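Local coordinates for protein carboxylesterase YbfK (Bacillus subtilis, PDB 4CCY) that hydrolyses carboxylic esters to an alcohol and a carboxylate, as a cytoplasmic carboxylesterase of the alpha/beta hydrolase superfamily, at residues Leu196-Gln199 with Ile200-Gly203; Gln19-Asp22 with Gln23-Leu27; Leu140-Pro143 with Glu144-Glu147; Glu109-Lys112 with Asp113-Asp116. One frame throughout, in Å; residues are numbered along the deposited sequence.

Interaction 1 (Leu196-Gln199 with Ile200-Gly203); sequences LQRQ and IVAG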
# COMPACT_ATOMS: atom_id res chain seq x y z
N LEU A 196 12.93 -6.44 -7.57
CA LEU A 196 11.99 -5.34 -7.38
C LEU A 196 12.39 -4.07 -8.12
O LEU A 196 11.54 -3.40 -8.70
CB LEU A 196 11.73 -5.04 -5.90
CG LEU A 196 10.36 -5.44 -5.35
CD1 LEU A 196 10.20 -4.94 -3.92
CD2 LEU A 196 9.22 -4.92 -6.22
N GLN A 197 13.69 -3.75 -8.09
CA GLN A 197 14.26 -2.65 -8.86
C GLN A 197 13.83 -2.78 -10.31
O GLN A 197 13.29 -1.83 -10.91
CB GLN A 197 15.79 -2.69 -8.77
CG GLN A 197 16.51 -1.58 -9.53
CD GLN A 197 16.57 -0.27 -8.77
OE1 GLN A 197 16.48 -0.25 -7.54
NE2 GLN A 197 16.71 0.85 -9.50
N ARG A 198 14.02 -3.97 -10.87
CA ARG A 198 13.74 -4.22 -12.27
C ARG A 198 12.25 -4.06 -12.61
O ARG A 198 11.90 -3.42 -13.60
CB ARG A 198 14.25 -5.61 -12.67
CG ARG A 198 13.77 -6.08 -14.03
CD ARG A 198 14.64 -5.49 -15.12
NE ARG A 198 13.95 -5.46 -16.41
CZ ARG A 198 13.36 -4.38 -16.92
NH1 ARG A 198 13.37 -3.24 -16.23
NH2 ARG A 198 12.77 -4.45 -18.10
N GLN A 199 11.40 -4.64 -11.76
CA GLN A 199 9.96 -4.64 -11.97
C GLN A 199 9.39 -3.22 -11.98
O GLN A 199 8.62 -2.87 -12.88
CB GLN A 199 9.25 -5.49 -10.91
CG GLN A 199 7.74 -5.50 -11.10
CD GLN A 199 6.98 -6.19 -9.98
OE1 GLN A 199 7.49 -7.10 -9.34
NE2 GLN A 199 5.75 -5.76 -9.76
N ILE A 200 9.77 -2.43 -10.99
CA ILE A 200 9.31 -1.05 -10.88
C ILE A 200 9.74 -0.21 -12.09
O ILE A 200 8.93 0.57 -12.62
CB ILE A 200 9.79 -0.41 -9.55
CG1 ILE A 200 9.14 -1.12 -8.37
CG2 ILE A 200 9.48 1.09 -9.52
CD1 ILE A 200 9.77 -0.78 -7.04
N VAL A 201 10.99 -0.38 -12.53
CA VAL A 201 11.50 0.30 -13.72
C VAL A 201 10.69 -0.10 -14.95
O VAL A 201 10.24 0.76 -15.70
CB VAL A 201 13.01 0.04 -13.93
CG1 VAL A 201 13.50 0.55 -15.29
CG2 VAL A 201 13.81 0.71 -12.83
N ALA A 202 10.46 -1.40 -15.12
CA ALA A 202 9.70 -1.93 -16.26
C ALA A 202 8.23 -1.50 -16.19
O ALA A 202 7.58 -1.32 -17.23
CB ALA A 202 9.82 -3.45 -16.32
N GLY A 203 7.72 -1.33 -14.98
CA GLY A 203 6.37 -0.81 -14.76
C GLY A 203 6.22 0.58 -15.33
O GLY A 203 5.26 0.86 -16.05
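Arg198 lays its guanidinium over Ala202 one helical turn on, so that the methyl CB sits against one face of the flat group, 3.6 Å from NH1. Val201 meets the same group differently: its CG1 lies at the edge, near the guanidinium plane, 3.9 Å from NH1. The arginine gets there by starting with CG anti to the backbone N (chi1 169°) and then bending at chi2, which folds the chain along the helix toward the next turn. An alanine suits the position beneath, being small enough to let the group lie close; NH2 also has a long, weak ion pair with Glu205. With an alanine in place of Arg198, the methyl of Ala202 would probably lose its flat cover and Glu205 its distant positive partner. On another side of the helix, Leu196 CD2 meets Ile200 CD1 at 4.3 Å, methyl to methyl, and Ile200 goes on to pack against Phe65 and, on helix 175-186, Ile182. Gln199 runs out extended to helix 12-24, where Ser24 bonds its OE1, while Ser66 takes NE2, so both ends of this buried amide are satisfied. Beneath the side chains run the i to i+4 bonds of helix 194-205. Chemically, the helix divides its surface: apolar branches and one doubly held amide serve the buried sides, whereas the partly exposed arginine can probably keep its charge near solvent while offering its flat surface to carbon.

Interaction 2 (Gln19-Asp22 with Gln23-Leu27); sequences QAYD and QSLSL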
# COMPACT_ATOMS: atom_id res chain seq x y z
N GLN A 19 6.43 -10.09 -17.12
CA GLN A 19 7.56 -10.99 -16.95
C GLN A 19 8.38 -10.63 -15.71
O GLN A 19 8.70 -11.50 -14.90
CB GLN A 19 8.44 -11.06 -18.21
CG GLN A 19 7.83 -11.89 -19.34
CD GLN A 19 8.61 -11.79 -20.65
OE1 GLN A 19 9.60 -11.05 -20.75
NE2 GLN A 19 8.18 -12.54 -21.66
N ALA A 20 8.70 -9.34 -15.55
CA ALA A 20 9.43 -8.88 -14.37
C ALA A 20 8.68 -9.16 -13.05
O ALA A 20 9.30 -9.58 -12.07
CB ALA A 20 9.80 -7.40 -14.50
N TYR A 21 7.37 -8.92 -13.04
CA TYR A 21 6.48 -9.22 -11.91
C TYR A 21 6.56 -10.71 -11.53
O TYR A 21 6.72 -11.05 -10.36
CB TYR A 21 5.03 -8.86 -12.27
CG TYR A 21 4.04 -8.67 -11.11
CD1 TYR A 21 4.19 -9.36 -9.89
CD2 TYR A 21 2.93 -7.85 -11.26
CE1 TYR A 21 3.29 -9.19 -8.86
CE2 TYR A 21 2.01 -7.69 -10.23
CZ TYR A 21 2.20 -8.36 -9.03
OH TYR A 21 1.29 -8.21 -8.01
N ASP A 22 6.44 -11.59 -12.52
CA ASP A 22 6.56 -13.03 -12.25
C ASP A 22 7.93 -13.39 -11.68
O ASP A 22 8.02 -14.23 -10.78
CB ASP A 22 6.24 -13.85 -13.50
CG ASP A 22 4.78 -13.76 -13.90
OD1 ASP A 22 3.94 -13.38 -13.05
OD2 ASP A 22 4.46 -14.07 -15.06
N GLN A 23 8.99 -12.75 -12.17
CA GLN A 23 10.33 -12.91 -11.58
C GLN A 23 10.30 -12.54 -10.11
O GLN A 23 10.78 -13.30 -9.28
CB GLN A 23 11.37 -11.99 -12.22
CG GLN A 23 11.30 -11.83 -13.71
CD GLN A 23 11.96 -12.96 -14.41
OE1 GLN A 23 11.51 -14.10 -14.31
NE2 GLN A 23 13.03 -12.67 -15.14
N SER A 24 9.75 -11.36 -9.82
CA SER A 24 9.75 -10.83 -8.46
C SER A 24 9.08 -11.79 -7.50
O SER A 24 9.48 -11.90 -6.34
CB SER A 24 9.08 -9.46 -8.40
OG SER A 24 9.88 -8.47 -9.01
N LEU A 25 8.08 -12.51 -8.01
CA LEU A 25 7.28 -13.43 -7.21
C LEU A 25 8.00 -14.73 -6.81
O LEU A 25 7.52 -15.46 -5.94
CB LEU A 25 5.92 -13.69 -7.87
CG LEU A 25 4.88 -12.54 -7.78
CD1 LEU A 25 3.64 -12.82 -8.62
CD2 LEU A 25 4.49 -12.27 -6.33
N SER A 26 9.15 -15.00 -7.42
CA SER A 26 10.02 -16.08 -6.95
C SER A 26 10.50 -15.83 -5.51
O SER A 26 10.94 -16.75 -4.84
CB SER A 26 11.22 -16.26 -7.89
OG SER A 26 12.05 -15.11 -7.85
N LEU A 27 10.42 -14.58 -5.06
CA LEU A 27 10.81 -14.23 -3.70
C LEU A 27 9.75 -14.61 -2.67
O LEU A 27 10.01 -14.56 -1.48
CB LEU A 27 11.17 -12.74 -3.58
CG LEU A 27 12.33 -12.23 -4.45
CD1 LEU A 27 12.46 -10.71 -4.36
CD2 LEU A 27 13.66 -12.91 -4.12
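Leu25 sets its CD1 methyl against the ring of Tyr21, four residues earlier, 3.7 Å from CE1. The two side chains cross obliquely, and the branch of the leucine spans the CD1-CE1 side of the ring, with CG only slightly farther off than the methyl. The tyrosine begins with CG anti to its own N (chi1 -161°), while Leu25 turns CG away from its carbonyl carbon (chi1 -74°), and these two choices bring them together. Were Leu25 shortened to an alanine, that side of the Tyr21 ring would probably lose its aliphatic neighbour and a gap would open beside it.

Beneath this pair the backbone is closing its last turns. Ser24 N bonds Ala20 O at 2.9 Å, and Leu25 N bonds Tyr21 O at 3.1 Å while also reaching Asp22 O in a weak second bond of 3.3 Å. Beyond, Gln23 O receives two donors, Ser26 N at 3.0 Å and Ser26 OG at 2.6 Å, the hydroxyl arriving nearly along the C=O axis; a short polar serine can thus fold back on the carbonyl three residues earlier.

Farther out, the polar tips fix the helix to its surroundings. Tyr21 OH bonds Asp87, Lys94 makes a salt bridge with Asp22 and a cation-pi contact with the Tyr21 ring, and Ser24 and Leu27 pack on Leu195. The shift from i to i+4 bonds toward i to i+3 bonds, such as Leu27 N to Ser24 O, is typical of a helix tightening at its C-terminal end.

Interaction 3 (Leu140-Pro143 with Glu144-Glu147); sequences LRAP and ERVE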
# COMPACT_ATOMS: atom_id res chain seq x y z
N LEU A 140 -12.44 5.17 7.45
CA LEU A 140 -13.33 6.32 7.63
C LEU A 140 -14.68 6.10 6.97
O LEU A 140 -15.71 6.43 7.54
CB LEU A 140 -12.70 7.60 7.06
CG LEU A 140 -11.61 8.33 7.85
CD1 LEU A 140 -10.96 9.39 6.97
CD2 LEU A 140 -12.18 8.98 9.10
N ARG A 141 -14.67 5.58 5.75
CA ARG A 141 -15.91 5.43 4.98
C ARG A 141 -16.60 4.10 5.21
O ARG A 141 -17.78 3.97 4.93
CB ARG A 141 -15.65 5.59 3.49
CG ARG A 141 -15.39 7.02 3.05
CD ARG A 141 -14.84 7.06 1.64
NE ARG A 141 -14.50 8.42 1.24
CZ ARG A 141 -15.38 9.30 0.78
NH1 ARG A 141 -16.67 8.99 0.66
NH2 ARG A 141 -14.98 10.52 0.45
N ALA A 142 -15.86 3.09 5.66
CA ALA A 142 -16.45 1.77 5.90
C ALA A 142 -15.95 1.13 7.18
O ALA A 142 -15.51 -0.01 7.16
CB ALA A 142 -16.23 0.85 4.71
N PRO A 143 -16.06 1.86 8.32
CA PRO A 143 -15.51 1.35 9.57
C PRO A 143 -16.11 0.01 9.97
O PRO A 143 -15.45 -0.77 10.63
CB PRO A 143 -15.88 2.42 10.60
CG PRO A 143 -17.06 3.13 10.01
CD PRO A 143 -16.85 3.10 8.52
N GLU A 144 -17.36 -0.23 9.56
CA GLU A 144 -18.05 -1.47 9.90
C GLU A 144 -17.41 -2.71 9.27
O GLU A 144 -17.68 -3.84 9.70
CB GLU A 144 -19.56 -1.37 9.54
CG GLU A 144 -19.89 -1.49 8.05
CD GLU A 144 -19.56 -0.24 7.23
OE1 GLU A 144 -19.25 0.82 7.79
OE2 GLU A 144 -19.61 -0.32 5.99
N ARG A 145 -16.56 -2.50 8.26
CA ARG A 145 -15.91 -3.60 7.56
C ARG A 145 -14.47 -3.81 8.03
O ARG A 145 -13.79 -4.71 7.56
CB ARG A 145 -15.94 -3.37 6.04
CG ARG A 145 -17.32 -3.01 5.49
CD ARG A 145 -18.35 -4.13 5.63
NE ARG A 145 -18.04 -5.31 4.82
CZ ARG A 145 -18.34 -5.45 3.53
NH1 ARG A 145 -18.94 -4.46 2.86
NH2 ARG A 145 -18.03 -6.58 2.90
N VAL A 146 -14.02 -3.00 8.98
CA VAL A 146 -12.63 -3.04 9.44
C VAL A 146 -12.51 -3.58 10.86
O VAL A 146 -13.21 -3.11 11.76
CB VAL A 146 -12.01 -1.62 9.41
CG1 VAL A 146 -10.52 -1.67 9.72
CG2 VAL A 146 -12.27 -0.95 8.06
N GLU A 147 -11.62 -4.56 11.04
CA GLU A 147 -11.17 -4.96 12.37
C GLU A 147 -10.10 -3.97 12.87
O GLU A 147 -10.43 -2.95 13.46
CB GLU A 147 -10.66 -6.42 12.38
CG GLU A 147 -11.71 -7.51 12.10
CD GLU A 147 -12.85 -7.54 13.12
OE1 GLU A 147 -12.61 -7.24 14.30
OE2 GLU A 147 -14.00 -7.88 12.75
O HOH W 1 -19.85 1.90 4.50
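Ala142 and Arg145 are joined by the first of two backbone hydrogen bonds that turn the chain: Arg145 N reaches Ala142 O at 2.9 Å, and Val146 N follows to Pro143 O at 3.1 Å. Both donors stand above the carbonyl planes, the second by 64°, consistent with the tight i to i+3 turn. Proline fits its place, since its ring fixes phi near the helical value and this turn asks no N-H of it.

The water-mediated link belongs to Glu144. Its CG lies between the backbone N and carbonyl carbon (chi1 76°), and a bend at chi2 folds the carboxylate back over the preceding residues. OE1 then rests 3.4 Å from Pro143 CD, and a water donates to Glu144 OE2 at 2.7 Å and to Arg141 O at 3.0 Å, giving that carbonyl at the helix end a partner. Among the charged groups, Arg145 curls away, bonding the carbonyls of Glu121 and Leu120 and bridging to Asp116.

Packing contacts are few. Ala142 CB lies 4.1 Å from Arg145 CG, and Val146 faces Phe138 and Leu125 inside the fold.

Here helix 130-141 ends and, through a short 3-10 turn, passes into strand 146-152: the second connection of a beta-alpha-beta unit of the alpha/beta hydrolase fold.

Interaction 4 (Glu109-Lys112 with Asp113-Asp116); sequences EWMK and DVFD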
# COMPACT_ATOMS: atom_id res chain seq x y z
N GLU A 109 -15.58 2.19 -2.48
CA GLU A 109 -16.48 1.28 -3.20
C GLU A 109 -15.73 0.11 -3.85
O GLU A 109 -16.18 -1.03 -3.77
CB GLU A 109 -17.38 2.02 -4.21
CG GLU A 109 -18.46 2.89 -3.57
CD GLU A 109 -19.42 2.09 -2.69
OE1 GLU A 109 -19.98 1.09 -3.17
OE2 GLU A 109 -19.62 2.46 -1.51
N TRP A 110 -14.58 0.41 -4.45
CA TRP A 110 -13.69 -0.62 -4.99
C TRP A 110 -13.35 -1.66 -3.93
O TRP A 110 -13.48 -2.85 -4.18
CB TRP A 110 -12.39 0.01 -5.54
CG TRP A 110 -11.31 -1.01 -5.85
CD1 TRP A 110 -11.38 -2.07 -6.74
CD2 TRP A 110 -9.97 -1.10 -5.26
NE1 TRP A 110 -10.20 -2.78 -6.76
CE2 TRP A 110 -9.32 -2.26 -5.89
CE3 TRP A 110 -9.26 -0.35 -4.32
CZ2 TRP A 110 -8.01 -2.63 -5.57
CZ3 TRP A 110 -7.96 -0.76 -4.00
CH2 TRP A 110 -7.35 -1.87 -4.61
N MET A 111 -12.95 -1.20 -2.75
CA MET A 111 -12.57 -2.11 -1.66
C MET A 111 -13.74 -2.93 -1.11
O MET A 111 -13.55 -4.09 -0.75
CB MET A 111 -11.82 -1.38 -0.54
CG MET A 111 -11.18 -2.28 0.53
SD MET A 111 -10.08 -3.63 -0.02
CE MET A 111 -9.06 -2.81 -1.25
N LYS A 112 -14.93 -2.32 -1.03
CA LYS A 112 -16.14 -3.06 -0.66
C LYS A 112 -16.41 -4.22 -1.63
O LYS A 112 -16.72 -5.32 -1.19
CB LYS A 112 -17.38 -2.16 -0.57
CG LYS A 112 -17.45 -1.30 0.67
CD LYS A 112 -18.81 -0.61 0.75
CE LYS A 112 -18.71 0.66 1.58
NZ LYS A 112 -20.03 1.35 1.62
N ASP A 113 -16.26 -3.97 -2.93
CA ASP A 113 -16.41 -5.02 -3.95
C ASP A 113 -15.37 -6.13 -3.76
O ASP A 113 -15.68 -7.31 -3.91
CB ASP A 113 -16.22 -4.45 -5.37
CG ASP A 113 -17.39 -3.60 -5.84
OD1 ASP A 113 -18.40 -3.46 -5.13
OD2 ASP A 113 -17.28 -3.07 -6.98
N VAL A 114 -14.13 -5.75 -3.46
CA VAL A 114 -13.08 -6.74 -3.19
C VAL A 114 -13.49 -7.61 -1.99
O VAL A 114 -13.53 -8.82 -2.10
CB VAL A 114 -11.68 -6.10 -2.97
CG1 VAL A 114 -10.68 -7.13 -2.50
CG2 VAL A 114 -11.18 -5.43 -4.25
N PHE A 115 -13.84 -6.97 -0.88
CA PHE A 115 -14.36 -7.67 0.31
C PHE A 115 -15.50 -8.61 -0.06
O PHE A 115 -15.48 -9.80 0.31
CB PHE A 115 -14.84 -6.66 1.36
CG PHE A 115 -13.77 -6.17 2.30
CD1 PHE A 115 -12.58 -5.62 1.82
CD2 PHE A 115 -13.95 -6.24 3.68
CE1 PHE A 115 -11.60 -5.14 2.69
CE2 PHE A 115 -12.98 -5.77 4.55
CZ PHE A 115 -11.81 -5.21 4.06
N ASP A 116 -16.49 -8.07 -0.78
CA ASP A 116 -17.67 -8.83 -1.20
C ASP A 116 -17.33 -10.05 -2.05
O ASP A 116 -17.80 -11.16 -1.75
CB ASP A 116 -18.68 -7.92 -1.93
CG ASP A 116 -19.43 -7.00 -0.97
OD1 ASP A 116 -19.26 -7.14 0.26
OD2 ASP A 116 -20.19 -6.12 -1.44
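The indole of Trp110 carries two aliphatic groups on one face. Val114 CG2 makes a CH-pi contact there, 4.1 Å from the centroid of the five-membered ring and 25° off its normal, and Met111 CE lies 3.6 Å above the plane, toward the rim. Trp110 and Val114 run side by side in the same direction, as residues one turn apart on a helix can, and a beta-branched valine brings a methyl to the ring without needing a long chain. The ring of Phe115 takes sulfur at its edge instead: Met111 SD stands 3.5 Å from CE1, a Met-aromatic contact. Bends at chi2 (52°) and chi3 let the flexible methionine serve both rings, sulfur to one and terminal methyl to the other.

These groups belong to helix 104-118 of the alpha/beta hydrolase fold, and Met111 and Phe115 meet the central sheet at Leu60, Ile58 and Leu125. Trp110 NE1 is satisfied by Thr44.

Along a more polar side, Lys112 NZ forms a salt bridge with Glu109 OE2, weak as a hydrogen bond at 3.3 Å. Arg40 bridges Glu109 OE1 and Asp113 OD1, which probably eases the repulsion between these carboxylates. Phe115 N bonds Met111 O at 2.9 Å, almost straight at 179°.

In the fold
Along the chain the order is interaction 2, 4, 3, 1, none enclosing another, and they form two pairs. Interactions 1 and 2 have centres about 10 Å apart and join helix 194-205 to helix 12-24, with Gln199 CA 3.8 Å from Ala20 CB. Interactions 3 and 4, centres about 12 Å apart, meet where helix 104-118 lies beside the end of helix 130-141, with Arg145 NH2 3.0 Å from Asp116 OD1. Interactions 1 and 3 lie on opposite sides of the chain's centre, about 33 Å between centres. One pair thus joins the N-terminal helix to a later one, while the other ties helix 104-118 to the helix-to-strand turn of a beta-alpha-beta unit, so the pairs probably brace separate parts of the fold.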